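Local coordinates for protein alanine racemase (Oenococcus oeni PSU-1, PDB 3HUR) that belongs to the alanine racemase family, pairing an N-terminal TIM-barrel domain with a beta-rich C-terminal domain in each subunit, at residues 51-56 and 380-385; 128-133 and 137-142; 304-309 and 327-332. All blocks are in the same frame, centred on the assembly; numbering follows the deposited sequence.

Overall arrangement
The three contacts sample different parts of a two-domain chain, and all are only partly buried. Contact 1 lies nearest the middle, about 16 Å from the centre of the chain, where an apolar side chain at the end of helix 377-381 packs on helix 48-57 of the barrel domain. Contact 2 stays within the barrel, after strand 123-128, and relies on backbone hydrogen bonds. Contact 3 belongs to the beta-rich domain and gathers side chains around a tyrosine ring, without a hydrogen bond across. Contacts 2 and 3 lie on opposite sides of the chain's centre, their own centres about 56 Å apart; no two of the three touch.

Contact 1: residues 51-56 and 380-385; sequences LAKAFQ and EVIGAN
Ile382, at the C-terminal end of helix 377-381, rests on one flank of helix 48-57 and meets Lys53 and Ala54 there. Its CD1 does most of the touching, coming 3.7 Å from Lys53 CB and 3.9 Å from Ala54 N, with Ala54 CB a looser neighbour at 4.5 Å. The longer branch gets there because CG1 sits between the backbone N and the carbonyl carbon (chi1 66°), while the short branch turns to the backbone of Lys53, with Ile382 CG2 4.0 Å from Lys53 O. On the other side of the pair, the aliphatic part of Lys53 passes the isoleucine backbone, Lys53 CD lying 4.1 Å from Ile382 O. Next comes Gly383, whose positive phi closes the helix in a Schellman motif; its N reaches back to Glu380 O at 3.1 Å. Gly383 O accepts a hydrogen bond from Gln77 NE2 of the second subunit, so the end of this helix also takes part in the subunit interface. Leu16 of helix 16-30 adds to the apolar surroundings of Ile382, and Leu378 touches Ala54. No hydrogen bond links the two segments. Lys53 splits its roles: the ammonium group bonds to Ala78 O, leaving its methylenes to pack, and the contact itself is held by van der Waals and hydrophobic forces.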
loop_
_atom_site.group_PDB
_atom_site.type_symbol
_atom_site.label_atom_id
_atom_site.label_comp_id
_atom_site.label_asym_id
_atom_site.label_seq_id
_atom_site.Cartn_x
_atom_site.Cartn_y
_atom_site.Cartn_z
ATOM N N LEU A 51 -10.591 -23.159 19.044
ATOM C CA LEU A 51 -11.714 -22.477 19.696
ATOM C C LEU A 51 -12.887 -23.488 19.968
ATOM O O LEU A 51 -13.310 -23.657 21.094
ATOM C CB LEU A 51 -12.164 -21.270 18.854
ATOM C CG LEU A 51 -11.335 -19.972 18.953
ATOM C CD1 LEU A 51 -11.793 -18.969 17.900
ATOM C CD2 LEU A 51 -11.377 -19.366 20.340
ATOM N N ALA A 52 -13.313 -24.211 18.946
ATOM C CA ALA A 52 -14.345 -25.218 19.115
ATOM C C ALA A 52 -14.005 -26.281 20.162
ATOM O O ALA A 52 -14.836 -26.576 21.007
ATOM C CB ALA A 52 -14.662 -25.857 17.836
ATOM N N LYS A 53 -12.812 -26.855 20.119
ATOM C CA LYS A 53 -12.402 -27.810 21.127
ATOM C C LYS A 53 -12.443 -27.190 22.517
ATOM O O LYS A 53 -12.872 -27.830 23.455
ATOM C CB LYS A 53 -10.982 -28.302 20.896
ATOM C CG LYS A 53 -10.823 -29.266 19.773
ATOM C CD LYS A 53 -9.347 -29.599 19.626
ATOM C CE LYS A 53 -9.094 -30.672 18.576
ATOM N NZ LYS A 53 -9.427 -32.053 19.082
ATOM N N ALA A 54 -11.944 -25.973 22.669
ATOM C CA ALA A 54 -12.031 -25.309 23.963
ATOM C C ALA A 54 -13.509 -25.167 24.410
ATOM O O ALA A 54 -13.812 -25.295 25.584
ATOM C CB ALA A 54 -11.378 -23.962 23.918
ATOM N N PHE A 55 -14.423 -24.907 23.487
ATOM C CA PHE A 55 -15.796 -24.738 23.912
ATOM C C PHE A 55 -16.459 -26.077 24.274
ATOM O O PHE A 55 -17.345 -26.084 25.136
ATOM C CB PHE A 55 -16.644 -24.036 22.852
ATOM C CG PHE A 55 -16.163 -22.670 22.467
ATOM C CD1 PHE A 55 -15.505 -21.874 23.344
ATOM C CD2 PHE A 55 -16.385 -22.192 21.192
ATOM C CE1 PHE A 55 -15.085 -20.617 22.957
ATOM C CE2 PHE A 55 -15.976 -20.955 20.812
ATOM C CZ PHE A 55 -15.317 -20.170 21.682
ATOM N N GLN A 56 -16.072 -27.169 23.598
ATOM C CA GLN A 56 -16.646 -28.523 23.863
ATOM C C GLN A 56 -16.205 -29.048 25.230
ATOM O O GLN A 56 -16.977 -29.640 25.961
ATOM C CB GLN A 56 -16.235 -29.540 22.789
ATOM C CG GLN A 56 -17.023 -30.833 22.829
ATOM C CD GLN A 56 -16.723 -31.773 21.655
ATOM O OE1 GLN A 56 -17.442 -31.794 20.659
ATOM N NE2 GLN A 56 -15.660 -32.546 21.769
ATOM N N GLU A 380 -3.437 -26.475 26.920
ATOM C CA GLU A 380 -2.717 -27.697 27.329
ATOM C C GLU A 380 -3.672 -28.892 27.228
ATOM O O GLU A 380 -3.384 -29.871 26.501
ATOM C CB GLU A 380 -2.243 -27.495 28.790
ATOM C CG GLU A 380 -0.984 -28.198 29.328
ATOM C CD GLU A 380 -0.716 -27.855 30.870
ATOM O OE1 GLU A 380 -1.644 -27.407 31.625
ATOM O OE2 GLU A 380 0.442 -28.043 31.334
ATOM N N VAL A 381 -4.832 -28.770 27.902
ATOM C CA VAL A 381 -5.828 -29.847 27.986
ATOM C C VAL A 381 -6.357 -30.299 26.625
ATOM O O VAL A 381 -6.580 -31.501 26.422
ATOM C CB VAL A 381 -7.074 -29.439 28.861
ATOM C CG1 VAL A 381 -8.235 -30.449 28.678
ATOM C CG2 VAL A 381 -6.705 -29.253 30.364
ATOM N N ILE A 382 -6.570 -29.373 25.679
ATOM C CA ILE A 382 -7.096 -29.791 24.359
ATOM C C ILE A 382 -6.003 -30.179 23.348
ATOM O O ILE A 382 -6.302 -30.574 22.218
ATOM C CB ILE A 382 -8.081 -28.755 23.774
ATOM C CG1 ILE A 382 -7.370 -27.442 23.442
ATOM C CG2 ILE A 382 -9.185 -28.488 24.762
ATOM C CD1 ILE A 382 -8.083 -26.631 22.421
ATOM N N GLY A 383 -4.744 -30.089 23.765
ATOM C CA GLY A 383 -3.620 -30.565 22.952
ATOM C C GLY A 383 -3.136 -29.577 21.904
ATOM O O GLY A 383 -2.638 -29.979 20.858
ATOM N N ALA A 384 -3.290 -28.283 22.176
ATOM C CA ALA A 384 -2.952 -27.239 21.217
ATOM C C ALA A 384 -1.771 -26.399 21.697
ATOM O O ALA A 384 -1.334 -25.528 20.967
ATOM C CB ALA A 384 -4.151 -26.354 20.981
ATOM N N ASN A 385 -1.274 -26.655 22.915
ATOM C CA ASN A 385 -0.167 -25.886 23.539
ATOM C C ASN A 385 1.078 -26.722 23.581
ATOM O O ASN A 385 1.293 -27.451 24.554
ATOM C CB ASN A 385 -0.482 -25.474 24.983
#

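Contact 2: residues 128-133 and 137-142; sequences AIDTGM and GFDKAD
Ala128 and Phe138 are joined by a nearly straight backbone bond, Phe138 N to Ala128 O at 2.9 Å with an N-H...O angle of 170°. The same oxygen draws two weaker neighbours: Gly137 CA makes a CA-H...O contact at 3.5 Å, possible at this range because the glycine has no CB in the way, and the Phe138 ring brings its edge up, with CD2 3.5 Å from Ala128 O and the oxygen near the ring plane. Two residues after Ala128 the roles reverse: Asp130 N gives a more bent bond to Phe138 O, 2.9 Å long and reaching it from above the carbonyl plane. Ile129 and Phe138 thus form a single bridge between backbones running the same way. Beyond it Asp130 and Asp139 lie side by side, their carboxylates within 12° of parallel, with Asp130 OD2 4.0 Å from Asp139 OD2. Two like charges this close would probably disfavour each other and could raise the pKa of one of them. The Asp130 group is turned by having CG anti to the backbone N (chi1 -178°), and Asp130 OD1 accepts Gly132 N at 2.7 Å from above the carboxylate plane, an Asx turn that restrains the group. In the TIM barrel this loop leads from strand 123-128 to helix 141-153, with Lys140 at the N-cap position. Backbone bonds tie it to neighbouring parts of the barrel, Ile129 to Tyr163 at the end of strand 157-163 and Gly137 to Pro108, just after strand 103-107. Ile129 packs on Trp187 and Leu190 of helix 174-191, while Phe138 lies against Ile144 and Ala147 of helix 141-153.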
loop_
_atom_site.group_PDB
_atom_site.type_symbol
_atom_site.label_atom_id
_atom_site.label_comp_id
_atom_site.label_asym_id
_atom_site.label_seq_id
_atom_site.Cartn_x
_atom_site.Cartn_y
_atom_site.Cartn_z
ATOM N N ALA A 128 -35.626 -19.857 9.130
ATOM C CA ALA A 128 -35.091 -18.519 9.208
ATOM C C ALA A 128 -36.221 -17.567 8.946
ATOM O O ALA A 128 -36.912 -17.691 7.945
ATOM C CB ALA A 128 -33.990 -18.331 8.177
ATOM N N ILE A 129 -36.399 -16.614 9.844
ATOM C CA ILE A 129 -37.410 -15.620 9.671
ATOM C C ILE A 129 -36.836 -14.337 9.094
ATOM O O ILE A 129 -36.142 -13.602 9.761
ATOM C CB ILE A 129 -38.121 -15.305 11.020
ATOM C CG1 ILE A 129 -38.600 -16.601 11.706
ATOM C CG2 ILE A 129 -39.256 -14.340 10.784
ATOM C CD1 ILE A 129 -39.310 -17.543 10.805
ATOM N N ASP A 130 -37.155 -14.067 7.845
ATOM C CA ASP A 130 -36.792 -12.801 7.228
ATOM C C ASP A 130 -37.586 -11.678 7.860
ATOM O O ASP A 130 -38.701 -11.390 7.443
ATOM C CB ASP A 130 -37.066 -12.838 5.716
ATOM C CG ASP A 130 -36.656 -11.529 4.982
ATOM O OD1 ASP A 130 -36.064 -10.602 5.594
ATOM O OD2 ASP A 130 -36.938 -11.428 3.763
ATOM N N THR A 131 -37.013 -11.037 8.866
ATOM C CA THR A 131 -37.617 -9.844 9.416
ATOM C C THR A 131 -37.011 -8.608 8.776
ATOM O O THR A 131 -37.021 -7.533 9.369
ATOM C CB THR A 131 -37.423 -9.741 10.924
ATOM O OG1 THR A 131 -36.052 -9.460 11.215
ATOM C CG2 THR A 131 -37.839 -11.007 11.608
ATOM N N GLY A 132 -36.467 -8.736 7.573
ATOM C CA GLY A 132 -36.081 -7.536 6.843
ATOM C C GLY A 132 -34.864 -7.564 5.952
ATOM O O GLY A 132 -34.986 -7.570 4.721
ATOM N N MET A 133 -33.687 -7.529 6.555
ATOM C CA MET A 133 -32.479 -7.125 5.805
ATOM C C MET A 133 -31.753 -8.320 5.116
ATOM O O MET A 133 -30.522 -8.454 5.180
ATOM C CB MET A 133 -31.532 -6.393 6.776
ATOM C CG MET A 133 -30.545 -5.460 6.104
ATOM S SD MET A 133 -31.291 -3.895 5.623
ATOM C CE MET A 133 -30.325 -2.781 6.682
ATOM N N GLY A 137 -34.885 -17.237 3.672
ATOM C CA GLY A 137 -35.997 -17.644 4.545
ATOM C C GLY A 137 -37.332 -16.932 4.360
ATOM O O GLY A 137 -37.619 -16.372 3.305
ATOM N N PHE A 138 -38.132 -16.939 5.418
ATOM C CA PHE A 138 -39.569 -16.730 5.323
ATOM C C PHE A 138 -40.023 -15.368 5.802
ATOM O O PHE A 138 -39.754 -15.015 6.944
ATOM C CB PHE A 138 -40.258 -17.762 6.194
ATOM C CG PHE A 138 -40.041 -19.179 5.751
ATOM C CD1 PHE A 138 -41.054 -19.878 5.112
ATOM C CD2 PHE A 138 -38.834 -19.822 5.998
ATOM C CE1 PHE A 138 -40.859 -21.196 4.707
ATOM C CE2 PHE A 138 -38.624 -21.121 5.611
ATOM C CZ PHE A 138 -39.633 -21.819 4.960
ATOM N N ASP A 139 -40.739 -14.627 4.950
ATOM C CA ASP A 139 -41.259 -13.285 5.306
ATOM C C ASP A 139 -42.805 -13.152 5.307
ATOM O O ASP A 139 -43.348 -12.036 5.409
ATOM C CB ASP A 139 -40.651 -12.200 4.393
ATOM C CG ASP A 139 -41.044 -12.353 2.931
ATOM O OD1 ASP A 139 -41.794 -13.289 2.581
ATOM O OD2 ASP A 139 -40.596 -11.520 2.120
ATOM N N LYS A 140 -43.501 -14.280 5.217
ATOM C CA LYS A 140 -44.963 -14.291 5.171
ATOM C C LYS A 140 -45.527 -15.264 6.198
ATOM O O LYS A 140 -45.044 -16.380 6.341
ATOM C CB LYS A 140 -45.432 -14.654 3.765
ATOM C CG LYS A 140 -45.173 -13.540 2.742
ATOM C CD LYS A 140 -45.481 -14.022 1.319
ATOM C CE LYS A 140 -44.913 -13.077 0.245
ATOM N NZ LYS A 140 -44.987 -13.712 -1.104
ATOM N N ALA A 141 -46.542 -14.823 6.924
ATOM C CA ALA A 141 -47.076 -15.581 8.047
ATOM C C ALA A 141 -47.716 -16.886 7.596
ATOM O O ALA A 141 -47.615 -17.891 8.290
ATOM C CB ALA A 141 -48.080 -14.727 8.835
ATOM N N ASP A 142 -48.349 -16.877 6.427
ATOM C CA ASP A 142 -49.013 -18.087 5.915
ATOM C C ASP A 142 -48.006 -19.156 5.439
ATOM O O ASP A 142 -48.191 -20.358 5.685
ATOM C CB ASP A 142 -50.050 -17.749 4.821
ATOM C CG ASP A 142 -49.447 -16.998 3.623
ATOM O OD1 ASP A 142 -49.944 -17.207 2.490
ATOM O OD2 ASP A 142 -48.488 -16.204 3.810
#

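Contact 3: residues 304-309 and 327-332; sequences IINGKR and RKYPIG
Ile305 and Lys308 close a type I' beta turn, the two-residue loop of a beta hairpin between strands 302-305 and 308-311 whose Ile305, Asn306 and Lys308 side chains approach Tyr329, with Lys308 N to Ile305 O at 3.0 Å and Ile305 N to Lys308 O at 2.7 Å. The hairpin belongs to the beta-rich C-terminal domain, and Tyr329 comes from the loop between strands 321-324 and 334-339. Ile305 CG2 stands over one face of the tyrosine ring near its rim, 4.2 Å from Tyr329 CE2; a chi1 of -69° sets CG2, not CG1, opposite the backbone nitrogen, and this methyl meets the ring. Asn306 works at the edge instead, its OD1 lying 4.0 Å from Tyr329 CE2 and near the ring plane, while the amide is tilted 55° from the ring. Met310 of strand 308-311 also touches the tyrosine, and Tyr329 OH is hydrogen-bonded to Asp326 OD1, which fixes the outer end of the ring. Lys308 stops short of that hydroxyl, with NZ 4.4 Å from Tyr329 OH. The face opposite Ile305 is covered from within the loop: the guanidinium of Arg327 lies over the rim, CZ 3.6 Å above the plane of the Tyr329 ring.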
loop_
_atom_site.group_PDB
_atom_site.type_symbol
_atom_site.label_atom_id
_atom_site.label_comp_id
_atom_site.label_asym_id
_atom_site.label_seq_id
_atom_site.Cartn_x
_atom_site.Cartn_y
_atom_site.Cartn_z
ATOM N N ILE A 304 4.970 -4.215 25.964
ATOM C CA ILE A 304 4.932 -4.851 27.262
ATOM C C ILE A 304 5.920 -5.993 27.350
ATOM O O ILE A 304 5.891 -6.934 26.561
ATOM C CB ILE A 304 3.529 -5.412 27.579
ATOM C CG1 ILE A 304 2.514 -4.279 27.716
ATOM C CG2 ILE A 304 3.551 -6.274 28.839
ATOM C CD1 ILE A 304 1.081 -4.702 27.306
ATOM N N ILE A 305 6.782 -5.901 28.346
ATOM C CA ILE A 305 7.711 -6.955 28.674
ATOM C C ILE A 305 7.597 -7.190 30.162
ATOM O O ILE A 305 7.724 -6.249 30.964
ATOM C CB ILE A 305 9.156 -6.546 28.359
ATOM C CG1 ILE A 305 9.374 -6.444 26.856
ATOM C CG2 ILE A 305 10.114 -7.564 28.888
ATOM C CD1 ILE A 305 10.631 -5.716 26.470
ATOM N N ASN A 306 7.345 -8.442 30.532
ATOM C CA ASN A 306 7.299 -8.809 31.947
ATOM C C ASN A 306 6.220 -8.055 32.711
ATOM O O ASN A 306 6.465 -7.530 33.805
ATOM C CB ASN A 306 8.651 -8.528 32.602
ATOM C CG ASN A 306 9.005 -9.560 33.642
ATOM O OD1 ASN A 306 9.497 -10.634 33.306
ATOM N ND2 ASN A 306 8.771 -9.246 34.898
ATOM N N GLY A 307 5.032 -7.972 32.125
ATOM C CA GLY A 307 3.936 -7.233 32.747
ATOM C C GLY A 307 4.135 -5.724 32.713
ATOM O O GLY A 307 3.198 -4.976 32.919
ATOM N N LYS A 308 5.347 -5.271 32.415
ATOM C CA LYS A 308 5.633 -3.848 32.449
ATOM C C LYS A 308 5.767 -3.260 31.046
ATOM O O LYS A 308 6.043 -3.931 30.048
ATOM C CB LYS A 308 6.909 -3.538 33.266
ATOM C CG LYS A 308 7.248 -4.572 34.374
ATOM C CD LYS A 308 7.985 -3.944 35.594
ATOM C CE LYS A 308 8.114 -4.940 36.789
ATOM N NZ LYS A 308 9.370 -5.782 36.715
ATOM N N ARG A 309 5.671 -1.956 31.027
ATOM C CA ARG A 309 5.527 -1.218 29.833
ATOM C C ARG A 309 6.816 -0.397 29.577
ATOM O O ARG A 309 6.991 0.669 30.153
ATOM C CB ARG A 309 4.322 -0.348 30.092
ATOM C CG ARG A 309 3.646 0.160 28.888
ATOM C CD ARG A 309 2.253 0.760 29.238
ATOM N NE ARG A 309 1.908 1.802 28.261
ATOM C CZ ARG A 309 2.488 3.016 28.174
ATOM N NH1 ARG A 309 3.441 3.401 29.033
ATOM N NH2 ARG A 309 2.103 3.872 27.217
ATOM N N ARG A 327 15.863 -3.353 33.307
ATOM C CA ARG A 327 17.057 -4.082 33.713
ATOM C C ARG A 327 17.484 -4.879 32.493
ATOM O O ARG A 327 16.974 -4.651 31.411
ATOM C CB ARG A 327 16.760 -4.988 34.926
ATOM C CG ARG A 327 15.369 -5.575 34.943
ATOM C CD ARG A 327 15.286 -6.800 35.841
ATOM N NE ARG A 327 15.504 -8.043 35.091
ATOM C CZ ARG A 327 14.656 -9.070 35.039
ATOM N NH1 ARG A 327 14.976 -10.140 34.303
ATOM N NH2 ARG A 327 13.505 -9.047 35.718
ATOM N N LYS A 328 18.413 -5.806 32.656
ATOM C CA LYS A 328 18.883 -6.611 31.543
ATOM C C LYS A 328 17.912 -7.779 31.421
ATOM O O LYS A 328 17.562 -8.372 32.449
ATOM C CB LYS A 328 20.321 -7.089 31.836
ATOM C CG LYS A 328 20.990 -7.938 30.731
ATOM C CD LYS A 328 22.183 -8.751 31.279
ATOM C CE LYS A 328 22.962 -9.484 30.157
ATOM N NZ LYS A 328 23.521 -10.822 30.599
ATOM N N TYR A 329 17.457 -8.113 30.203
ATOM C CA TYR A 329 16.701 -9.368 30.008
ATOM C C TYR A 329 17.426 -10.285 29.056
ATOM O O TYR A 329 18.151 -9.826 28.191
ATOM C CB TYR A 329 15.283 -9.118 29.497
ATOM C CG TYR A 329 14.404 -8.442 30.494
ATOM C CD1 TYR A 329 14.567 -7.088 30.771
ATOM C CD2 TYR A 329 13.432 -9.134 31.176
ATOM C CE1 TYR A 329 13.779 -6.439 31.696
ATOM C CE2 TYR A 329 12.623 -8.483 32.128
ATOM C CZ TYR A 329 12.817 -7.135 32.364
ATOM O OH TYR A 329 12.060 -6.471 33.288
ATOM N N PRO A 330 17.221 -11.593 29.196
ATOM C CA PRO A 330 17.842 -12.525 28.299
ATOM C C PRO A 330 17.135 -12.606 26.942
ATOM O O PRO A 330 15.913 -12.413 26.843
ATOM C CB PRO A 330 17.665 -13.850 29.024
ATOM C CG PRO A 330 16.413 -13.694 29.729
ATOM C CD PRO A 330 16.405 -12.286 30.204
ATOM N N ILE A 331 17.887 -12.979 25.911
ATOM C CA ILE A 331 17.295 -13.068 24.605
ATOM C C ILE A 331 16.215 -14.122 24.706
ATOM O O ILE A 331 16.294 -15.020 25.524
ATOM C CB ILE A 331 18.347 -13.341 23.474
ATOM C CG1 ILE A 331 18.926 -14.733 23.582
ATOM C CG2 ILE A 331 19.471 -12.269 23.458
ATOM C CD1 ILE A 331 18.391 -15.646 22.526
ATOM N N GLY A 332 15.176 -13.985 23.909
ATOM C CA GLY A 332 14.091 -14.973 23.946
ATOM C C GLY A 332 12.944 -14.570 24.850
ATOM O O GLY A 332 11.937 -15.233 24.867
#